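Local coordinates for protein 5-oxoprolinase subunit A (Thermus thermophilus, PDB 2DFA) that probably cleaves 5-oxoproline to L-glutamate at the expense of ATP hydrolysis, acting as one subunit of a three-component 5-oxoprolinase, at residues A[69-74]-A[109-114]; A[61-66]-A[85-90]; A[168-173]-A[203-208]. All coordinates share one frame; numbering follows the deposited sequence.

Contact 1: residues A[69-74]-A[109-114]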
loop_
_atom_site.group_PDB
_atom_site.type_symbol
_atom_site.label_atom_id
_atom_site.label_comp_id
_atom_site.label_asym_id
_atom_site.label_seq_id
_atom_site.Cartn_x
_atom_site.Cartn_y
_atom_site.Cartn_z
ATOM N N VAL A 69 0.713 -1.776 -7.951
ATOM C CA VAL A 69 -0.327 -2.241 -8.855
ATOM C C VAL A 69 0.091 -2.059 -10.307
ATOM O O VAL A 69 -0.274 -2.865 -11.165
ATOM C CB VAL A 69 -1.690 -1.522 -8.580
ATOM C CG1 VAL A 69 -1.613 -0.052 -8.964
ATOM C CG2 VAL A 69 -2.809 -2.223 -9.336
ATOM N N GLY A 70 0.874 -1.018 -10.583
ATOM C CA GLY A 70 1.323 -0.775 -11.945
ATOM C C GLY A 70 2.645 -1.459 -12.274
ATOM O O GLY A 70 3.164 -1.330 -13.390
ATOM N N PHE A 71 3.185 -2.178 -11.298
ATOM C CA PHE A 71 4.455 -2.898 -11.444
ATOM C C PHE A 71 5.600 -1.959 -11.833
ATOM O O PHE A 71 6.558 -2.368 -12.502
ATOM C CB PHE A 71 4.321 -4.013 -12.490
ATOM C CG PHE A 71 5.394 -5.069 -12.394
ATOM C CD1 PHE A 71 5.486 -5.884 -11.266
ATOM C CD2 PHE A 71 6.306 -5.254 -13.432
ATOM C CE1 PHE A 71 6.475 -6.872 -11.172
ATOM C CE2 PHE A 71 7.298 -6.238 -13.348
ATOM C CZ PHE A 71 7.379 -7.049 -12.214
ATOM N N GLY A 72 5.493 -0.705 -11.402
ATOM C CA GLY A 72 6.510 0.288 -11.702
ATOM C C GLY A 72 6.719 0.515 -13.190
ATOM O O GLY A 72 7.779 0.969 -13.607
ATOM N N ARG A 73 5.708 0.203 -13.992
ATOM C CA ARG A 73 5.803 0.366 -15.442
ATOM C C ARG A 73 5.159 1.662 -15.921
ATOM O O ARG A 73 5.107 1.927 -17.123
ATOM C CB ARG A 73 5.118 -0.806 -16.143
ATOM C CG ARG A 73 5.673 -2.173 -15.786
ATOM C CD ARG A 73 7.001 -2.427 -16.465
ATOM N NE ARG A 73 7.369 -3.840 -16.423
ATOM C CZ ARG A 73 8.455 -4.346 -16.999
ATOM N NH1 ARG A 73 9.287 -3.552 -17.664
ATOM N NH2 ARG A 73 8.712 -5.646 -16.907
ATOM N N ARG A 74 4.668 2.467 -14.986
ATOM C CA ARG A 74 4.009 3.714 -15.348
ATOM C C ARG A 74 4.781 4.955 -14.921
ATOM O O ARG A 74 5.227 5.061 -13.782
ATOM C CB ARG A 74 2.597 3.736 -14.743
ATOM C CG ARG A 74 1.762 2.525 -15.160
ATOM C CD ARG A 74 0.331 2.573 -14.640
ATOM N NE ARG A 74 0.244 2.493 -13.182
ATOM C CZ ARG A 74 -0.903 2.390 -12.520
ATOM N NH1 ARG A 74 -2.048 2.352 -13.194
ATOM N NH2 ARG A 74 -0.914 2.337 -11.191
ATOM N N LYS A 109 20.539 -1.104 -10.954
ATOM C CA LYS A 109 19.930 -0.935 -12.259
ATOM C C LYS A 109 18.456 -0.591 -12.054
ATOM O O LYS A 109 17.682 -1.418 -11.570
ATOM C CB LYS A 109 20.023 -2.226 -13.070
ATOM C CG LYS A 109 19.275 -2.179 -14.396
ATOM C CD LYS A 109 19.234 -3.569 -15.029
ATOM C CE LYS A 109 18.435 -3.591 -16.318
ATOM N NZ LYS A 109 18.266 -4.995 -16.801
ATOM N N PRO A 110 18.054 0.628 -12.424
ATOM C CA PRO A 110 16.661 1.086 -12.284
ATOM C C PRO A 110 15.692 0.176 -13.034
ATOM O O PRO A 110 16.054 -0.426 -14.046
ATOM C CB PRO A 110 16.691 2.487 -12.887
ATOM C CG PRO A 110 18.122 2.928 -12.663
ATOM C CD PRO A 110 18.906 1.688 -12.992
ATOM N N HIS A 111 14.457 0.097 -12.547
ATOM C CA HIS A 111 13.435 -0.742 -13.168
ATOM C C HIS A 111 12.350 0.028 -13.915
ATOM O O HIS A 111 11.988 1.144 -13.538
ATOM C CB HIS A 111 12.741 -1.605 -12.107
ATOM C CG HIS A 111 11.428 -2.172 -12.562
ATOM N ND1 HIS A 111 11.340 -3.267 -13.395
ATOM C CD2 HIS A 111 10.156 -1.754 -12.355
ATOM C CE1 HIS A 111 10.069 -3.499 -13.682
ATOM N NE2 HIS A 111 9.331 -2.595 -13.064
ATOM N N GLY A 112 11.829 -0.608 -14.965
ATOM C CA GLY A 112 10.744 -0.055 -15.756
ATOM C C GLY A 112 10.706 1.426 -16.080
ATOM O O GLY A 112 11.655 1.977 -16.636
ATOM N N ALA A 113 9.593 2.070 -15.734
ATOM C CA ALA A 113 9.404 3.488 -16.023
ATOM C C ALA A 113 10.465 4.396 -15.417
ATOM O O ALA A 113 10.762 5.453 -15.978
ATOM C CB ALA A 113 8.012 3.932 -15.584
ATOM N N LEU A 114 11.034 4.004 -14.278
ATOM C CA LEU A 114 12.080 4.821 -13.657
ATOM C C LEU A 114 13.297 4.802 -14.579
ATOM O O LEU A 114 13.941 5.825 -14.802
ATOM C CB LEU A 114 12.467 4.264 -12.278
ATOM C CG LEU A 114 13.589 4.992 -11.512
ATOM C CD1 LEU A 114 13.263 6.482 -11.368
ATOM C CD2 LEU A 114 13.771 4.347 -10.144
HETATM O O HOH W 1 9.791 1.790 -11.988
#
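His111 and Phe71 both swing CG away from their own backbone N (chi1 162° and -161°), which sets the imidazole at the Phe71 carbonyl and one ring edge toward the phenyl face. The two rings form an offset edge-to-face pair with centroids 5.4 Å apart and planes at 84°. His111 NE2 donates to Phe71 O at 2.8 Å, the oxygen lying close to the imidazole plane, so this bond fixes the rotation of the ring. Arg73 bends at chi2 and brings its guanidinium across the imidazole: His111 CE1 sits 3.8 Å from Arg73 CZ, over one guanidinium face. Alongside, Ala113 N, near the start of helix 112-120, donates to Gly72 O at 3.0 Å. A water gives its hydrogens to Gly72 O and His111 O, so Gly72 O is gripped twice. Ala113 CB packs 3.5 Å from Arg74 C. His38 stacks on His111 and meets Phe71 edge-to-face. The loop of 69-74, with its type I' turn from Gly70 to Arg73, thus holds a histidine that, with Asp8 and His62, faces one vacant point, consistent with an empty metal site.

Contact 2: residues A[61-66]-A[85-90]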
loop_
_atom_site.group_PDB
_atom_site.type_symbol
_atom_site.label_atom_id
_atom_site.label_comp_id
_atom_site.label_asym_id
_atom_site.label_seq_id
_atom_site.Cartn_x
_atom_site.Cartn_y
_atom_site.Cartn_z
ATOM N N ALA A 61 20.672 -4.224 -7.156
ATOM C CA ALA A 61 19.364 -3.653 -6.834
ATOM C C ALA A 61 18.628 -3.214 -8.092
ATOM O O ALA A 61 19.226 -2.687 -9.029
ATOM C CB ALA A 61 19.526 -2.465 -5.880
ATOM N N HIS A 62 17.317 -3.431 -8.096
ATOM C CA HIS A 62 16.461 -3.083 -9.219
ATOM C C HIS A 62 15.380 -2.130 -8.677
ATOM O O HIS A 62 14.206 -2.476 -8.623
ATOM C CB HIS A 62 15.831 -4.371 -9.768
ATOM C CG HIS A 62 15.308 -4.261 -11.165
ATOM N ND1 HIS A 62 15.894 -3.466 -12.125
ATOM C CD2 HIS A 62 14.300 -4.920 -11.790
ATOM C CE1 HIS A 62 15.277 -3.640 -13.280
ATOM N NE2 HIS A 62 14.307 -4.518 -13.102
ATOM N N PRO A 63 15.778 -0.915 -8.260
ATOM C CA PRO A 63 14.814 0.056 -7.724
ATOM C C PRO A 63 13.808 0.582 -8.744
ATOM O O PRO A 63 14.119 0.742 -9.926
ATOM C CB PRO A 63 15.712 1.153 -7.159
ATOM C CG PRO A 63 16.888 1.138 -8.111
ATOM C CD PRO A 63 17.146 -0.359 -8.253
ATOM N N GLY A 64 12.589 0.840 -8.279
ATOM C CA GLY A 64 11.560 1.344 -9.168
ATOM C C GLY A 64 10.657 2.380 -8.521
ATOM O O GLY A 64 10.845 2.754 -7.359
ATOM N N PHE A 65 9.684 2.858 -9.289
ATOM C CA PHE A 65 8.715 3.834 -8.799
ATOM C C PHE A 65 7.813 3.180 -7.753
ATOM O O PHE A 65 7.631 1.956 -7.744
ATOM C CB PHE A 65 7.814 4.328 -9.941
ATOM C CG PHE A 65 8.429 5.391 -10.811
ATOM C CD1 PHE A 65 9.082 6.486 -10.250
ATOM C CD2 PHE A 65 8.286 5.337 -12.197
ATOM C CE1 PHE A 65 9.580 7.512 -11.060
ATOM C CE2 PHE A 65 8.777 6.355 -13.012
ATOM C CZ PHE A 65 9.425 7.445 -12.444
ATOM N N PRO A 66 7.235 3.989 -6.850
ATOM C CA PRO A 66 6.347 3.437 -5.830
ATOM C C PRO A 66 4.971 3.235 -6.475
ATOM O O PRO A 66 4.055 4.044 -6.284
ATOM C CB PRO A 66 6.344 4.525 -4.759
ATOM C CG PRO A 66 6.446 5.776 -5.583
ATOM C CD PRO A 66 7.519 5.413 -6.589
ATOM N N ALA A 85 15.509 9.765 -2.546
ATOM C CA ALA A 85 15.098 9.102 -1.314
ATOM C C ALA A 85 14.556 7.693 -1.562
ATOM O O ALA A 85 14.875 6.757 -0.827
ATOM C CB ALA A 85 14.036 9.948 -0.587
ATOM N N ASP A 86 13.737 7.549 -2.597
ATOM C CA ASP A 86 13.162 6.243 -2.920
ATOM C C ASP A 86 14.234 5.230 -3.313
ATOM O O ASP A 86 14.180 4.073 -2.902
ATOM C CB ASP A 86 12.142 6.389 -4.045
ATOM C CG ASP A 86 10.838 6.992 -3.564
ATOM O OD1 ASP A 86 10.751 7.336 -2.365
ATOM O OD2 ASP A 86 9.901 7.112 -4.381
ATOM N N VAL A 87 15.204 5.668 -4.109
ATOM C CA VAL A 87 16.290 4.783 -4.529
ATOM C C VAL A 87 17.150 4.385 -3.334
ATOM O O VAL A 87 17.521 3.215 -3.190
ATOM C CB VAL A 87 17.168 5.449 -5.614
ATOM C CG1 VAL A 87 18.429 4.604 -5.884
ATOM C CG2 VAL A 87 16.358 5.593 -6.898
ATOM N N LEU A 88 17.474 5.345 -2.470
ATOM C CA LEU A 88 18.282 5.034 -1.286
ATOM C C LEU A 88 17.585 3.998 -0.411
ATOM O O LEU A 88 18.194 3.030 0.047
ATOM C CB LEU A 88 18.515 6.284 -0.436
ATOM C CG LEU A 88 19.825 7.044 -0.604
ATOM C CD1 LEU A 88 19.864 8.202 0.387
ATOM C CD2 LEU A 88 20.997 6.103 -0.357
ATOM N N TYR A 89 16.300 4.236 -0.166
ATOM C CA TYR A 89 15.483 3.355 0.652
ATOM C C TYR A 89 15.533 1.926 0.120
ATOM O O TYR A 89 15.734 0.979 0.872
ATOM C CB TYR A 89 14.028 3.863 0.642
ATOM C CG TYR A 89 13.071 3.078 1.509
ATOM C CD1 TYR A 89 12.583 1.828 1.103
ATOM C CD2 TYR A 89 12.653 3.581 2.742
ATOM C CE1 TYR A 89 11.704 1.104 1.900
ATOM C CE2 TYR A 89 11.777 2.864 3.552
ATOM C CZ TYR A 89 11.305 1.627 3.129
ATOM O OH TYR A 89 10.457 0.910 3.934
ATOM N N GLN A 90 15.336 1.785 -1.186
ATOM C CA GLN A 90 15.319 0.471 -1.818
ATOM C C GLN A 90 16.666 -0.232 -1.801
ATOM O O GLN A 90 16.749 -1.417 -1.483
ATOM C CB GLN A 90 14.802 0.606 -3.246
ATOM C CG GLN A 90 13.310 0.969 -3.292
ATOM C CD GLN A 90 12.789 1.158 -4.697
ATOM O OE1 GLN A 90 12.492 0.189 -5.398
ATOM N NE2 GLN A 90 12.675 2.412 -5.122
#
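Gly64, in the loop that follows strand 58-62, runs past helix 80-100 with its N-H and C=O both turned to Gln90, while the backbones come nearest at Pro63 and Val87, whose CA atoms are 5.9 Å apart. The Gln90 side chain reaches across extended beyond CG (chi2 178°) and presents its amide to the glycine. Gly64 N donates to Gln90 OE1 at 3.0 Å, tilted from the carbonyl plane of the amide, and Gln90 NE2 returns a bond of 2.9 Å to Gly64 O, arriving in the carbonyl plane on a lone pair. Gln90 NE2 spends its second hydrogen within the helix, on Asp86 O at 3.2 Å. That oxygen also takes the helical bond from Gln90 N, and the two donors approach it from opposite faces of its plane. Pro63 packs beside the amide, its CB 3.8 Å from Gln90 OE1, and its CG lies 4.4 Å from Val87 CG1. Farther along, the Pro66 ring crosses Asp86 at about a right angle, with Pro66 CD 3.7 Å from Asp86 OD2. Outside the pair, Cys35 and Phe37 touch Gln90. One buried amide therefore makes three hydrogen bonds, which fix its flip and satisfy both polar groups of Gly64, tying the loop just after His62 to the helix without any charged pair.

Contact 3: residues A[168-173]-A[203-208]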
loop_
_atom_site.group_PDB
_atom_site.type_symbol
_atom_site.label_atom_id
_atom_site.label_comp_id
_atom_site.label_asym_id
_atom_site.label_seq_id
_atom_site.Cartn_x
_atom_site.Cartn_y
_atom_site.Cartn_z
ATOM N N ARG A 168 16.055 -7.062 -28.244
ATOM C CA ARG A 168 15.435 -5.851 -28.771
ATOM C C ARG A 168 16.123 -5.382 -30.041
ATOM O O ARG A 168 17.344 -5.470 -30.159
ATOM C CB ARG A 168 15.486 -4.734 -27.724
ATOM C CG ARG A 168 14.652 -5.014 -26.484
ATOM C CD ARG A 168 13.168 -5.069 -26.831
ATOM N NE ARG A 168 12.684 -3.788 -27.344
ATOM C CZ ARG A 168 12.612 -2.674 -26.621
ATOM N NH1 ARG A 168 12.987 -2.679 -25.348
ATOM N NH2 ARG A 168 12.171 -1.552 -27.172
ATOM N N ALA A 169 15.336 -4.885 -30.991
ATOM C CA ALA A 169 15.890 -4.395 -32.246
ATOM C C ALA A 169 16.495 -3.016 -32.021
ATOM O O ALA A 169 16.030 -2.248 -31.174
ATOM C CB ALA A 169 14.805 -4.322 -33.313
ATOM N N TYR A 170 17.542 -2.717 -32.785
ATOM C CA TYR A 170 18.226 -1.434 -32.705
ATOM C C TYR A 170 18.010 -0.635 -33.985
ATOM O O TYR A 170 17.729 -1.199 -35.040
ATOM C CB TYR A 170 19.730 -1.638 -32.505
ATOM C CG TYR A 170 20.132 -2.016 -31.101
ATOM C CD1 TYR A 170 19.776 -3.249 -30.555
ATOM C CD2 TYR A 170 20.885 -1.142 -30.319
ATOM C CE1 TYR A 170 20.162 -3.600 -29.259
ATOM C CE2 TYR A 170 21.276 -1.479 -29.027
ATOM C CZ TYR A 170 20.913 -2.708 -28.504
ATOM O OH TYR A 170 21.298 -3.035 -27.228
ATOM N N LEU A 171 18.144 0.682 -33.881
ATOM C CA LEU A 171 17.995 1.559 -35.035
ATOM C C LEU A 171 19.385 2.092 -35.367
ATOM O O LEU A 171 20.283 2.048 -34.523
ATOM C CB LEU A 171 17.053 2.719 -34.709
ATOM C CG LEU A 171 15.636 2.363 -34.247
ATOM C CD1 LEU A 171 14.867 3.646 -33.966
ATOM C CD2 LEU A 171 14.925 1.542 -35.312
ATOM N N ARG A 172 19.569 2.591 -36.586
ATOM C CA ARG A 172 20.870 3.120 -36.986
ATOM C C ARG A 172 21.383 4.173 -36.009
ATOM O O ARG A 172 22.590 4.333 -35.836
ATOM C CB ARG A 172 20.804 3.712 -38.393
ATOM C CG ARG A 172 20.614 2.676 -39.486
ATOM C CD ARG A 172 20.736 3.309 -40.863
ATOM N NE ARG A 172 22.066 3.865 -41.104
ATOM C CZ ARG A 172 23.175 3.139 -41.218
ATOM N NH1 ARG A 172 23.122 1.817 -41.113
ATOM N NH2 ARG A 172 24.338 3.735 -41.438
ATOM N N SER A 173 20.460 4.884 -35.369
ATOM C CA SER A 173 20.821 5.917 -34.402
ATOM C C SER A 173 21.623 5.339 -33.238
ATOM O O SER A 173 22.333 6.064 -32.544
ATOM C CB SER A 173 19.561 6.593 -33.861
ATOM O OG SER A 173 18.754 5.660 -33.166
ATOM N N GLY A 203 30.991 -6.580 -31.345
ATOM C CA GLY A 203 30.642 -5.254 -30.844
ATOM C C GLY A 203 29.692 -4.515 -31.790
ATOM O O GLY A 203 29.674 -3.292 -31.878
ATOM N N LYS A 204 28.903 -5.309 -32.538
ATOM C CA LYS A 204 27.941 -4.708 -33.452
ATOM C C LYS A 204 26.638 -5.512 -33.507
ATOM O O LYS A 204 26.577 -6.693 -33.183
ATOM C CB LYS A 204 28.573 -4.656 -34.844
ATOM C CG LYS A 204 29.593 -3.525 -34.987
ATOM C CD LYS A 204 30.220 -3.493 -36.379
ATOM C CE LYS A 204 31.110 -2.265 -36.590
ATOM N NZ LYS A 204 32.158 -2.227 -35.570
ATOM N N VAL A 205 25.558 -4.810 -33.891
ATOM C CA VAL A 205 24.290 -5.498 -34.105
ATOM C C VAL A 205 23.558 -4.951 -35.334
ATOM O O VAL A 205 23.613 -3.771 -35.663
ATOM C CB VAL A 205 23.425 -5.303 -32.858
ATOM C CG1 VAL A 205 22.974 -3.846 -32.768
ATOM C CG2 VAL A 205 22.205 -6.204 -32.926
ATOM N N GLU A 206 22.892 -5.870 -36.059
ATOM C CA GLU A 206 22.073 -5.430 -37.179
ATOM C C GLU A 206 21.100 -4.331 -36.748
ATOM O O GLU A 206 20.586 -4.302 -35.636
ATOM C CB GLU A 206 21.296 -6.640 -37.707
ATOM C CG GLU A 206 20.661 -6.386 -39.076
ATOM C CD GLU A 206 19.769 -7.549 -39.446
ATOM O OE1 GLU A 206 19.973 -8.634 -38.916
ATOM O OE2 GLU A 206 18.882 -7.361 -40.283
ATOM N N ALA A 207 20.896 -3.364 -37.659
ATOM C CA ALA A 207 19.917 -2.326 -37.386
ATOM C C ALA A 207 18.620 -2.573 -38.161
ATOM O O ALA A 207 18.610 -3.001 -39.310
ATOM C CB ALA A 207 20.519 -0.977 -37.779
ATOM N N LEU A 208 17.497 -2.328 -37.471
ATOM C CA LEU A 208 16.199 -2.567 -38.088
ATOM C C LEU A 208 15.988 -1.699 -39.338
ATOM O O LEU A 208 15.388 -2.111 -40.325
ATOM C CB LEU A 208 15.129 -2.277 -37.026
ATOM C CG LEU A 208 13.689 -2.471 -37.522
ATOM C CD1 LEU A 208 13.438 -3.894 -38.021
ATOM C CD2 LEU A 208 12.653 -2.212 -36.423
HETATM O O HOH W 2 18.030 -4.592 -34.688
#
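Leu208 N donates to Tyr170 O in a short, nearly straight bond of 2.7 Å, the donor standing almost in line with the C=O. Ala207 CA adds a CA-H...O contact to Tyr170 O at 3.4 Å. At the residue's other backbone polar atom, Tyr170 N donates to a water that passes a hydrogen to Glu206 O, bridging the two segments. Val205 CG1 lies over one face of the Tyr170 ring, 4.1 Å from its centroid and offset toward the rim, a CH-pi contact; chi1 of 70° puts this methyl between the backbone N and carbonyl carbon of Val205. Beside the backbone bond, Leu171 CD2 meets Leu208 CB at 4.2 Å, the two side chains running side by side, and Ala169 CB touches the same Leu208 CB. Ala207 CB fits against Arg172 N and CG. Farther out, Arg195 and Met199 of helix 189-201 touch both Tyr170 and Val205, and Tyr170 OH bonds to Phe165 N. Asp209 takes the Arg172 N-H, while Gly210 O accepts from its guanidinium. The loop thus joins the end of strand 204-206 and the residues just after it through one direct backbone hydrogen bond, one water bridge and apolar contacts of Val205, Ala207 and Leu208, with no salt bridge.

In the fold
Contacts 1 and 2 are neighbours, their centres 10 Å apart, and their segments alternate along the chain: 61-66, 69-74, 85-90, then 109-114. They touch through His111 N to Pro63 O and Lys109 O to His62 ND1, so the end of strand 58-62 and its following loop are tied to helix 80-100 and also to the segment leading into helix 112-120. This brings His62 and His111 together. Contact 3 comes later in sequence, about 25 Å from contact 1 and 30 Å from contact 2 between centres, across the chain's centre from contact 2. It joins the loop after strand 160-164, which shares the parallel sheet with strand 58-62, to the small antiparallel sheet of 204-206 and 212-214.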